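Local coordinates for protein putative nucleotide-diphospho-sugar transferase (Desulfovibrio desulfuricans subsp. desulfuricans, PDB 3CGX) that probably transfers a sugar from a nucleotide-diphospho-sugar donor to an acceptor not yet known, at residues L35-H38 with F39-M43; H93-Q96 with K97-D101; C118-V121 with Q122-L125; S152-P155 with D156-D159. All coordinates share one frame; numbering follows the deposited sequence. Where two conformers were deposited one is given.

Contact 1. Residues L35-H38 with F39-M43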
loop_
_atom_site.group_PDB
_atom_site.type_symbol
_atom_site.label_atom_id
_atom_site.label_comp_id
_atom_site.label_asym_id
_atom_site.label_seq_id
_atom_site.Cartn_x
_atom_site.Cartn_y
_atom_site.Cartn_z
ATOM N N LEU A 35 14.559 5.620 -2.270
ATOM C CA LEU A 35 14.125 4.227 -2.047
ATOM C C LEU A 35 12.609 4.108 -2.160
ATOM O O LEU A 35 12.089 3.222 -2.861
ATOM C CB LEU A 35 14.623 3.668 -0.721
ATOM C CG LEU A 35 16.088 3.304 -0.666
ATOM C CD1 LEU A 35 16.589 3.297 0.792
ATOM C CD2 LEU A 35 16.323 1.900 -1.411
ATOM N N TYR A 36 11.906 5.012 -1.485
ATOM C CA TYR A 36 10.436 4.990 -1.488
ATOM C C TYR A 36 9.916 5.255 -2.912
ATOM O O TYR A 36 8.983 4.600 -3.389
ATOM C CB TYR A 36 9.844 5.957 -0.421
ATOM C CG TYR A 36 8.328 6.033 -0.549
ATOM C CD1 TYR A 36 7.527 4.943 -0.230
ATOM C CD2 TYR A 36 7.704 7.196 -1.026
ATOM C CE1 TYR A 36 6.126 4.990 -0.411
ATOM C CE2 TYR A 36 6.321 7.258 -1.181
ATOM C CZ TYR A 36 5.537 6.155 -0.896
ATOM O OH TYR A 36 4.174 6.161 -1.055
ATOM N N ARG A 37 10.574 6.169 -3.619
ATOM C CA ARG A 37 10.216 6.460 -5.022
ATOM C C ARG A 37 10.225 5.172 -5.821
ATOM O O ARG A 37 9.271 4.857 -6.572
ATOM C CB ARG A 37 11.158 7.504 -5.586
ATOM C CG ARG A 37 10.994 7.789 -7.056
ATOM C CD ARG A 37 12.086 8.749 -7.551
ATOM N NE ARG A 37 11.775 10.088 -7.115
ATOM C CZ ARG A 37 11.038 10.944 -7.829
ATOM N NH1 ARG A 37 10.598 10.590 -9.024
ATOM N NH2 ARG A 37 10.779 12.163 -7.365
ATOM N N HIS A 38 11.283 4.391 -5.621
ATOM C CA HIS A 38 11.410 3.106 -6.311
ATOM C C HIS A 38 10.437 2.028 -5.820
ATOM O O HIS A 38 10.039 1.157 -6.638
ATOM C CB HIS A 38 12.864 2.632 -6.286
ATOM C CG HIS A 38 13.699 3.386 -7.269
ATOM N ND1 HIS A 38 13.775 3.016 -8.595
ATOM C CD2 HIS A 38 14.346 4.572 -7.165
ATOM C CE1 HIS A 38 14.514 3.899 -9.248
ATOM N NE2 HIS A 38 14.867 4.855 -8.405
ATOM N N PHE A 39 10.057 2.075 -4.548
ATOM C CA PHE A 39 9.057 1.128 -4.022
ATOM C C PHE A 39 7.811 1.316 -4.880
ATOM O O PHE A 39 7.197 0.353 -5.366
ATOM C CB PHE A 39 8.628 1.422 -2.596
ATOM C CG PHE A 39 9.652 1.093 -1.515
ATOM C CD1 PHE A 39 10.966 0.765 -1.810
ATOM C CD2 PHE A 39 9.304 1.247 -0.185
ATOM C CE1 PHE A 39 11.876 0.534 -0.792
ATOM C CE2 PHE A 39 10.235 1.016 0.848
ATOM C CZ PHE A 39 11.529 0.684 0.508
ATOM N N VAL A 40 7.444 2.587 -5.058
ATOM C CA VAL A 40 6.197 2.929 -5.743
ATOM C C VAL A 40 6.233 2.531 -7.224
ATOM O O VAL A 40 5.319 1.878 -7.771
ATOM C CB VAL A 40 5.789 4.437 -5.536
ATOM C CG1 VAL A 40 4.633 4.804 -6.449
ATOM C CG2 VAL A 40 5.419 4.732 -4.042
ATOM N N GLN A 41 7.302 2.937 -7.888
ATOM C CA GLN A 41 7.515 2.543 -9.287
ATOM C C GLN A 41 7.451 1.062 -9.515
ATOM O O GLN A 41 6.816 0.594 -10.450
ATOM C CB GLN A 41 8.863 3.044 -9.807
ATOM C CG GLN A 41 8.866 4.518 -9.977
ATOM C CD GLN A 41 10.228 5.079 -10.311
ATOM O OE1 GLN A 41 10.444 6.252 -10.095
ATOM N NE2 GLN A 41 11.168 4.238 -10.832
ATOM N N ASP A 42 8.139 0.305 -8.688
ATOM C CA ASP A 42 8.148 -1.127 -8.843
ATOM C C ASP A 42 6.776 -1.740 -8.624
ATOM O O ASP A 42 6.355 -2.621 -9.398
ATOM C CB ASP A 42 9.153 -1.814 -7.892
ATOM C CG ASP A 42 10.608 -1.490 -8.225
ATOM O OD1 ASP A 42 10.861 -0.972 -9.307
ATOM O OD2 ASP A 42 11.469 -1.724 -7.367
HETATM N N MSE A 43 6.079 -1.310 -7.571
HETATM C CA MSE A 43 4.729 -1.851 -7.303
HETATM C C MSE A 43 3.764 -1.520 -8.441
HETATM O O MSE A 43 2.983 -2.385 -8.855
HETATM C CB MSE A 43 4.191 -1.356 -5.960
HETATM C CG MSE A 43 4.981 -1.849 -4.735
HETATM SE SE MSE A 43 4.218 -1.215 -3.106
HETATM C CE MSE A 43 2.625 -2.386 -3.087
HETATM O O HOH W 1 11.542 8.370 -11.016
#
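The Tyr36 ring carries Val40 CG2 over one face, 3.9 Å from the ring centroid, and meets Phe39 CD2 at its edge, 4.1 Å from Tyr36 CD1. Phe39 is covered too: Tyr36 CA stands over one face of its ring, offset toward the rim, a CH-pi contact, while the two aromatic side chains cross at about a right angle. CG of Tyr36 lies anti to its backbone N (chi1 174°), which swings the ring along the helix so that the valine one turn on can reach it. Beyond the ring, Tyr36 OH bonds to Ser111 and to the backbone of Lys12, and a bound imidazole, probably from the crystallisation liquor, lies about 3 Å from this side chain. All of this sits on helix 29-47, which packs its Val40 side on strand 5-11 of the central sheet of a GT-A-like fold and its Leu35 side on helix 214-221. The more polar flank runs through Arg37, His38 and Gln41. The guanidinium and the Gln41 amide are turned 78° apart, and a water joins them, accepting from Arg37 NH1 (3.1 Å) and donating to Gln41 OE1 (2.6 Å); the same OE1 also takes a bond from Trp72. His38 merely runs alongside Gln41; its ND1 finds its hydrogen-bond partner in Ser214, the serine that also meets Asp42 OD1.

Contact 2. Residues H93-Q96 with K97-D101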
loop_
_atom_site.group_PDB
_atom_site.type_symbol
_atom_site.label_atom_id
_atom_site.label_comp_id
_atom_site.label_asym_id
_atom_site.label_seq_id
_atom_site.Cartn_x
_atom_site.Cartn_y
_atom_site.Cartn_z
ATOM N N HIS A 93 -13.505 7.224 2.047
ATOM C CA HIS A 93 -13.899 8.054 0.905
ATOM C C HIS A 93 -13.447 7.484 -0.458
ATOM O O HIS A 93 -14.206 7.472 -1.443
ATOM C CB HIS A 93 -13.408 9.483 1.094
ATOM C CG HIS A 93 -14.046 10.177 2.259
ATOM N ND1 HIS A 93 -13.439 11.213 2.947
ATOM C CD2 HIS A 93 -15.221 9.936 2.900
ATOM C CE1 HIS A 93 -14.235 11.609 3.930
ATOM N NE2 HIS A 93 -15.314 10.840 3.933
ATOM N N ALA A 94 -12.240 6.943 -0.500
ATOM C CA ALA A 94 -11.702 6.403 -1.757
ATOM C C ALA A 94 -12.494 5.132 -2.172
ATOM O O ALA A 94 -12.898 4.950 -3.325
ATOM C CB ALA A 94 -10.199 6.122 -1.621
HETATM N N MSE A 95 -12.759 4.271 -1.207
HETATM C CA MSE A 95 -13.514 3.055 -1.499
HETATM C C MSE A 95 -14.976 3.365 -1.879
HETATM O O MSE A 95 -15.546 2.809 -2.839
HETATM C CB MSE A 95 -13.475 2.144 -0.278
HETATM C CG MSE A 95 -12.080 1.701 0.085
HETATM SE SE MSE A 95 -12.011 0.054 1.199
HETATM C CE MSE A 95 -12.376 -1.102 -0.310
ATOM N N GLN A 96 -15.559 4.295 -1.136
ATOM C CA GLN A 96 -16.934 4.704 -1.357
ATOM C C GLN A 96 -17.072 5.263 -2.748
ATOM O O GLN A 96 -18.021 4.971 -3.453
ATOM C CB GLN A 96 -17.394 5.741 -0.322
ATOM C CG GLN A 96 -18.845 6.143 -0.564
ATOM C CD GLN A 96 -19.814 4.997 -0.294
ATOM O OE1 GLN A 96 -20.436 4.473 -1.214
ATOM N NE2 GLN A 96 -19.908 4.583 0.963
ATOM N N LYS A 97 -16.084 6.034 -3.161
ATOM C CA LYS A 97 -16.077 6.642 -4.495
ATOM C C LYS A 97 -15.993 5.600 -5.602
ATOM O O LYS A 97 -16.666 5.695 -6.660
ATOM C CB LYS A 97 -14.911 7.608 -4.605
ATOM C CG LYS A 97 -14.578 8.107 -5.980
ATOM C CD LYS A 97 -15.506 9.153 -6.490
ATOM C CE LYS A 97 -14.871 9.841 -7.712
ATOM N NZ LYS A 97 -14.305 8.878 -8.717
ATOM N N ALA A 98 -15.153 4.599 -5.364
ATOM C CA ALA A 98 -14.947 3.523 -6.344
ATOM C C ALA A 98 -16.238 2.723 -6.538
ATOM O O ALA A 98 -16.627 2.402 -7.661
ATOM C CB ALA A 98 -13.748 2.620 -5.957
ATOM N N PHE A 99 -16.939 2.477 -5.446
ATOM C CA PHE A 99 -18.191 1.749 -5.509
ATOM C C PHE A 99 -19.230 2.619 -6.197
ATOM O O PHE A 99 -20.023 2.133 -6.979
ATOM C CB PHE A 99 -18.668 1.306 -4.115
ATOM C CG PHE A 99 -17.878 0.150 -3.553
ATOM C CD1 PHE A 99 -17.682 -0.999 -4.313
ATOM C CD2 PHE A 99 -17.344 0.204 -2.292
ATOM C CE1 PHE A 99 -16.982 -2.039 -3.820
ATOM C CE2 PHE A 99 -16.611 -0.850 -1.800
ATOM C CZ PHE A 99 -16.424 -1.966 -2.561
ATOM N N ASP A 100 -19.236 3.906 -5.878
ATOM C CA ASP A 100 -20.151 4.858 -6.557
ATOM C C ASP A 100 -19.885 4.883 -8.055
ATOM O O ASP A 100 -20.784 5.081 -8.856
ATOM C CB ASP A 100 -19.978 6.278 -6.023
ATOM C CG ASP A 100 -20.507 6.450 -4.621
ATOM O OD1 ASP A 100 -21.170 5.526 -4.091
ATOM O OD2 ASP A 100 -20.263 7.539 -4.058
ATOM N N ASP A 101 -18.632 4.708 -8.425
ATOM C CA ASP A 101 -18.228 4.700 -9.830
ATOM C C ASP A 101 -18.723 3.432 -10.515
ATOM O O ASP A 101 -18.678 3.328 -11.733
ATOM C CB ASP A 101 -16.698 4.751 -10.018
ATOM C CG ASP A 101 -16.073 6.102 -9.642
ATOM O OD1 ASP A 101 -16.828 7.075 -9.416
ATOM O OD2 ASP A 101 -14.803 6.141 -9.547
#
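Backbone hydrogen bonds tie His93-Gln96 to the next turn of helix 87-100: Lys97 N reaches His93 O at 2.9 Å, Ala98 N bonds to Ala94 O, Phe99 N to Met95 O at 3.0 Å, and Asp100 N to Gln96 O. All four are moderately straight, the N-H...O angles lying between 151° and 159°. Apolar contact is lighter. Selenomethionine Met95 brings its terminal methyl to the Phe99 ring, Met95 CE standing 4.5 Å from Phe99 CE2, and the ring lies oblique to the Met95 carbonyl, with Phe99 CD2 3.2 Å from Met95 O. Phe99 CG lies beside its backbone N (chi1 -74°), which turns the ring back toward that carbonyl. These two residues form the inner face of the helix: both rest on Val106 of strand 105-109 and on Phe148, the helix lying against the central sheet of the GT-A-like fold. A charged pair lies on the outer side. Lys97 bends its chain at chi2 and chi4 to bring NZ to Asp101, making a salt bridge of 2.9 Å to OD2 on the syn lone pair and a weak second bond to OD1. On another side of the helix the Gln96 chain crosses Asp100, while also touching Phe153. The chemistry implies an amphipathic helix: selenium, methyl and ring are buried against strands and the Phe153/Phe158 loop, while Lys97 and Asp101 probably offset each other's charge.

Contact 3. Residues C118-V121 with Q122-L125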
loop_
_atom_site.group_PDB
_atom_site.type_symbol
_atom_site.label_atom_id
_atom_site.label_comp_id
_atom_site.label_asym_id
_atom_site.label_seq_id
_atom_site.Cartn_x
_atom_site.Cartn_y
_atom_site.Cartn_z
ATOM N N CYS A 118 2.381 -9.437 -6.901
ATOM C CA CYS A 118 1.175 -8.946 -7.542
ATOM C C CYS A 118 0.096 -10.027 -7.598
ATOM O O CYS A 118 -1.070 -9.724 -7.399
ATOM C CB CYS A 118 1.443 -8.322 -8.935
ATOM S SG CYS A 118 2.180 -9.316 -10.308
ATOM N N GLU A 119 0.512 -11.278 -7.773
ATOM C CA GLU A 119 -0.433 -12.364 -7.952
ATOM C C GLU A 119 -1.271 -12.494 -6.704
ATOM O O GLU A 119 -2.368 -13.011 -6.770
ATOM C CB GLU A 119 0.215 -13.705 -8.333
ATOM C CG GLU A 119 1.363 -14.191 -7.459
ATOM C CD GLU A 119 2.712 -13.749 -7.926
ATOM O OE1 GLU A 119 2.875 -12.562 -8.243
ATOM O OE2 GLU A 119 3.627 -14.599 -7.933
ATOM N N LEU A 120 -0.777 -12.038 -5.549
ATOM C CA LEU A 120 -1.610 -12.108 -4.324
ATOM C C LEU A 120 -2.728 -11.054 -4.316
ATOM O O LEU A 120 -3.790 -11.245 -3.742
ATOM C CB LEU A 120 -0.775 -12.011 -3.038
ATOM C CG LEU A 120 0.064 -13.266 -2.735
ATOM C CD1 LEU A 120 0.842 -13.105 -1.427
ATOM C CD2 LEU A 120 -0.837 -14.483 -2.694
ATOM N N VAL A 121 -2.470 -9.960 -4.992
ATOM C CA VAL A 121 -3.484 -8.902 -5.184
ATOM C C VAL A 121 -4.562 -9.424 -6.116
ATOM O O VAL A 121 -5.770 -9.200 -5.877
ATOM C CB VAL A 121 -2.868 -7.623 -5.775
ATOM C CG1 VAL A 121 -3.963 -6.530 -5.993
ATOM C CG2 VAL A 121 -1.780 -7.102 -4.863
ATOM N N GLN A 122 -4.117 -10.101 -7.175
ATOM C CA GLN A 122 -5.052 -10.784 -8.071
ATOM C C GLN A 122 -5.838 -11.869 -7.323
ATOM O O GLN A 122 -7.051 -12.009 -7.471
ATOM C CB GLN A 122 -4.347 -11.402 -9.247
ATOM C CG GLN A 122 -5.287 -11.997 -10.264
ATOM C CD GLN A 122 -6.066 -10.932 -10.971
ATOM O OE1 GLN A 122 -5.483 -10.078 -11.644
ATOM N NE2 GLN A 122 -7.390 -10.950 -10.808
ATOM N N LYS A 123 -5.150 -12.633 -6.503
ATOM C CA LYS A 123 -5.817 -13.661 -5.723
ATOM C C LYS A 123 -6.900 -13.047 -4.830
ATOM O O LYS A 123 -8.038 -13.563 -4.735
ATOM C CB LYS A 123 -4.805 -14.458 -4.874
ATOM C CG LYS A 123 -5.460 -15.593 -4.069
ATOM C CD LYS A 123 -4.375 -16.483 -3.441
ATOM C CE LYS A 123 -4.916 -17.590 -2.600
ATOM N NZ LYS A 123 -5.841 -17.033 -1.585
ATOM N N ALA A 124 -6.553 -11.961 -4.161
ATOM C CA ALA A 124 -7.514 -11.240 -3.317
ATOM C C ALA A 124 -8.767 -10.831 -4.105
ATOM O O ALA A 124 -9.898 -11.015 -3.649
ATOM C CB ALA A 124 -6.845 -9.999 -2.651
ATOM N N LEU A 125 -8.561 -10.249 -5.276
ATOM C CA LEU A 125 -9.667 -9.826 -6.111
ATOM C C LEU A 125 -10.506 -11.007 -6.539
ATOM O O LEU A 125 -11.741 -10.943 -6.524
ATOM C CB LEU A 125 -9.155 -9.049 -7.318
ATOM C CG LEU A 125 -8.689 -7.629 -6.939
ATOM C CD1 LEU A 125 -7.784 -7.040 -8.052
ATOM C CD2 LEU A 125 -9.889 -6.735 -6.595
#
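Helix 118-127 is held here by four i to i+4 bonds, Gln122 N to Cys118 O, Ala124 N to Leu120 O, Leu125 N to Val121 O and, the shortest, Lys123 N to Glu119 O at 2.8 Å. Among the side chains, Leu120 and Lys123 run side by side and point the same way, Leu120 CD2 lying 4.1 Å from Lys123 CD. The lysine is stretched out, CG anti to the backbone N (chi1 -178°), and bends at chi4, where its NZ goes on to a salt bridge with Asp127. The aliphatic part of Lys123 thus lies along the leucine while its ammonium pairs further down the helix, probably offsetting the charge. On the buried side Val121 and Leu125 are one turn apart. Val121 CG1 comes 4.4 Å from Leu125 CD1, a loose touch, and Leu125 CG sits 3.5 Å from Val121 O. Their shared support is the central sheet: Val121 packs on Met109 and Leu125 on Val107, both in strand 105-109, with Leu125 also on Ile7 of strand 5-11. Gln122 bends at chi2, sending its amide to the backbone N of His51 and to Asn126. The contact therefore divides by chemistry: aliphatic side chains pack on the sheet, Lys123 carries its charge on the exposed side, and Gln122 ties a separate flank to the loop at Leu50 and His51.

Contact 4. Residues S152-P155 with D156-D159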
loop_
_atom_site.group_PDB
_atom_site.type_symbol
_atom_site.label_atom_id
_atom_site.label_comp_id
_atom_site.label_asym_id
_atom_site.label_seq_id
_atom_site.Cartn_x
_atom_site.Cartn_y
_atom_site.Cartn_z
ATOM N N SER A 152 -21.375 -5.669 0.134
ATOM C CA SER A 152 -20.939 -5.969 1.511
ATOM C C SER A 152 -20.140 -4.825 2.158
ATOM O O SER A 152 -19.646 -4.928 3.294
ATOM C CB SER A 152 -20.019 -7.200 1.517
ATOM O OG SER A 152 -20.740 -8.392 1.308
ATOM N N PHE A 153 -19.975 -3.746 1.415
ATOM C CA PHE A 153 -19.147 -2.664 1.905
ATOM C C PHE A 153 -19.678 -2.156 3.239
ATOM O O PHE A 153 -20.838 -1.796 3.367
ATOM C CB PHE A 153 -19.062 -1.535 0.888
ATOM C CG PHE A 153 -18.226 -0.390 1.339
ATOM C CD1 PHE A 153 -17.032 -0.610 1.989
ATOM C CD2 PHE A 153 -18.615 0.915 1.096
ATOM C CE1 PHE A 153 -16.234 0.450 2.391
ATOM C CE2 PHE A 153 -17.822 1.954 1.487
ATOM C CZ PHE A 153 -16.629 1.723 2.139
ATOM N N CYS A 154 -18.757 -2.099 4.187
ATOM C CA CYS A 154 -19.034 -1.687 5.550
ATOM C C CYS A 154 -18.140 -0.505 5.913
ATOM O O CYS A 154 -17.067 -0.690 6.485
ATOM C CB CYS A 154 -18.766 -2.870 6.477
ATOM S SG CYS A 154 -19.152 -2.563 8.181
ATOM N N PRO A 155 -18.557 0.715 5.543
ATOM C CA PRO A 155 -17.663 1.875 5.814
ATOM C C PRO A 155 -17.375 2.106 7.300
ATOM O O PRO A 155 -16.383 2.731 7.673
ATOM C CB PRO A 155 -18.410 3.059 5.198
ATOM C CG PRO A 155 -19.835 2.577 4.913
ATOM C CD PRO A 155 -19.802 1.079 4.844
ATOM N N ASP A 156 -18.288 1.635 8.134
ATOM C CA ASP A 156 -18.151 1.731 9.586
ATOM C C ASP A 156 -16.842 1.108 10.098
ATOM O O ASP A 156 -16.355 1.454 11.183
ATOM C CB ASP A 156 -19.334 1.054 10.281
ATOM C CG ASP A 156 -20.594 1.905 10.243
ATOM O OD1 ASP A 156 -20.644 2.925 9.510
ATOM O OD2 ASP A 156 -21.540 1.554 10.971
ATOM N N VAL A 157 -16.244 0.191 9.338
ATOM C CA VAL A 157 -14.957 -0.406 9.801
ATOM C C VAL A 157 -13.853 0.633 9.867
ATOM O O VAL A 157 -12.805 0.391 10.465
ATOM C CB VAL A 157 -14.463 -1.604 8.945
ATOM C CG1 VAL A 157 -15.602 -2.639 8.826
ATOM C CG2 VAL A 157 -13.938 -1.120 7.592
ATOM N N PHE A 158 -14.078 1.808 9.278
ATOM C CA PHE A 158 -13.040 2.857 9.297
ATOM C C PHE A 158 -13.316 3.853 10.426
ATOM O O PHE A 158 -12.526 4.730 10.710
ATOM C CB PHE A 158 -12.953 3.592 7.966
ATOM C CG PHE A 158 -12.578 2.701 6.809
ATOM C CD1 PHE A 158 -11.322 2.158 6.739
ATOM C CD2 PHE A 158 -13.504 2.385 5.809
ATOM C CE1 PHE A 158 -10.988 1.337 5.680
ATOM C CE2 PHE A 158 -13.170 1.573 4.780
ATOM C CZ PHE A 158 -11.903 1.043 4.719
ATOM N N ASP A 159 -14.444 3.676 11.077
ATOM C CA ASP A 159 -14.880 4.634 12.088
ATOM C C ASP A 159 -14.447 4.227 13.474
ATOM O O ASP A 159 -14.560 3.072 13.885
ATOM C CB ASP A 159 -16.399 4.817 12.058
ATOM C CG ASP A 159 -16.875 5.500 10.806
ATOM O OD1 ASP A 159 -16.047 6.098 10.094
ATOM O OD2 ASP A 159 -18.091 5.463 10.528
#
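Val157 N reaches back to Cys154 O at 3.1 Å, the first bond of a short 3-10 turn from Pro155 to Phe158, in the loop between strand 143-149 and helix 169-178 of this GT-A-like fold. The bonds span three residues: Phe158 N goes to Pro155 O at 3.0 Å, and Asp159 N to Asp156 O continues the pattern. The tight part is a cluster of Phe153, Pro155, Val157 and Phe158. The rings of Phe153 and Phe158 meet edge to edge, their side chains crossing at about a right angle. Pro155 CD lies over the centre of one face of the Phe153 ring, and Val157 CG2 does the same for Phe158, so each ring is covered on one face by a residue close in sequence, two on for Phe153 and the one before for Phe158. Phe153 CG stands anti to its backbone N (chi1 180°), which brings the ring over the proline. Phe153 also packs edge-to-face on Phe148, and helix 87-100 lies against both rings. The loose side belongs to the acids. Asp156 is exposed, and Asp159 scarcely touches the first half of the turn; its OD1 is turned to a salt bridge with Lys92. Between the two rings the closest approach is Phe153 CE1 to Phe158 CE2, 4.0 Å.

Overall arrangement
Contacts 1, 2 and 3 are stretches of about two turns of helix laid against the central sheet, whereas contact 4 is a 3-10 turn in a loop. All are partly buried, but contact 2 has three exposed residues, contact 3 two, contact 4 one and contact 1 none. Contact 1 lies nearest the chain centre, on the opposite side from contacts 2 and 4, and mixes buried rings with a polar flank. Contacts 2 and 3 rest different helices on the same strand, 105-109. Contact 4 lies farthest out, yet its rings pack on contact 2, Phe99 CE2 lying 3.6 Å from Phe153 CG. Contacts 1 and 3 come within about 6 Å at their nearest atoms without touching.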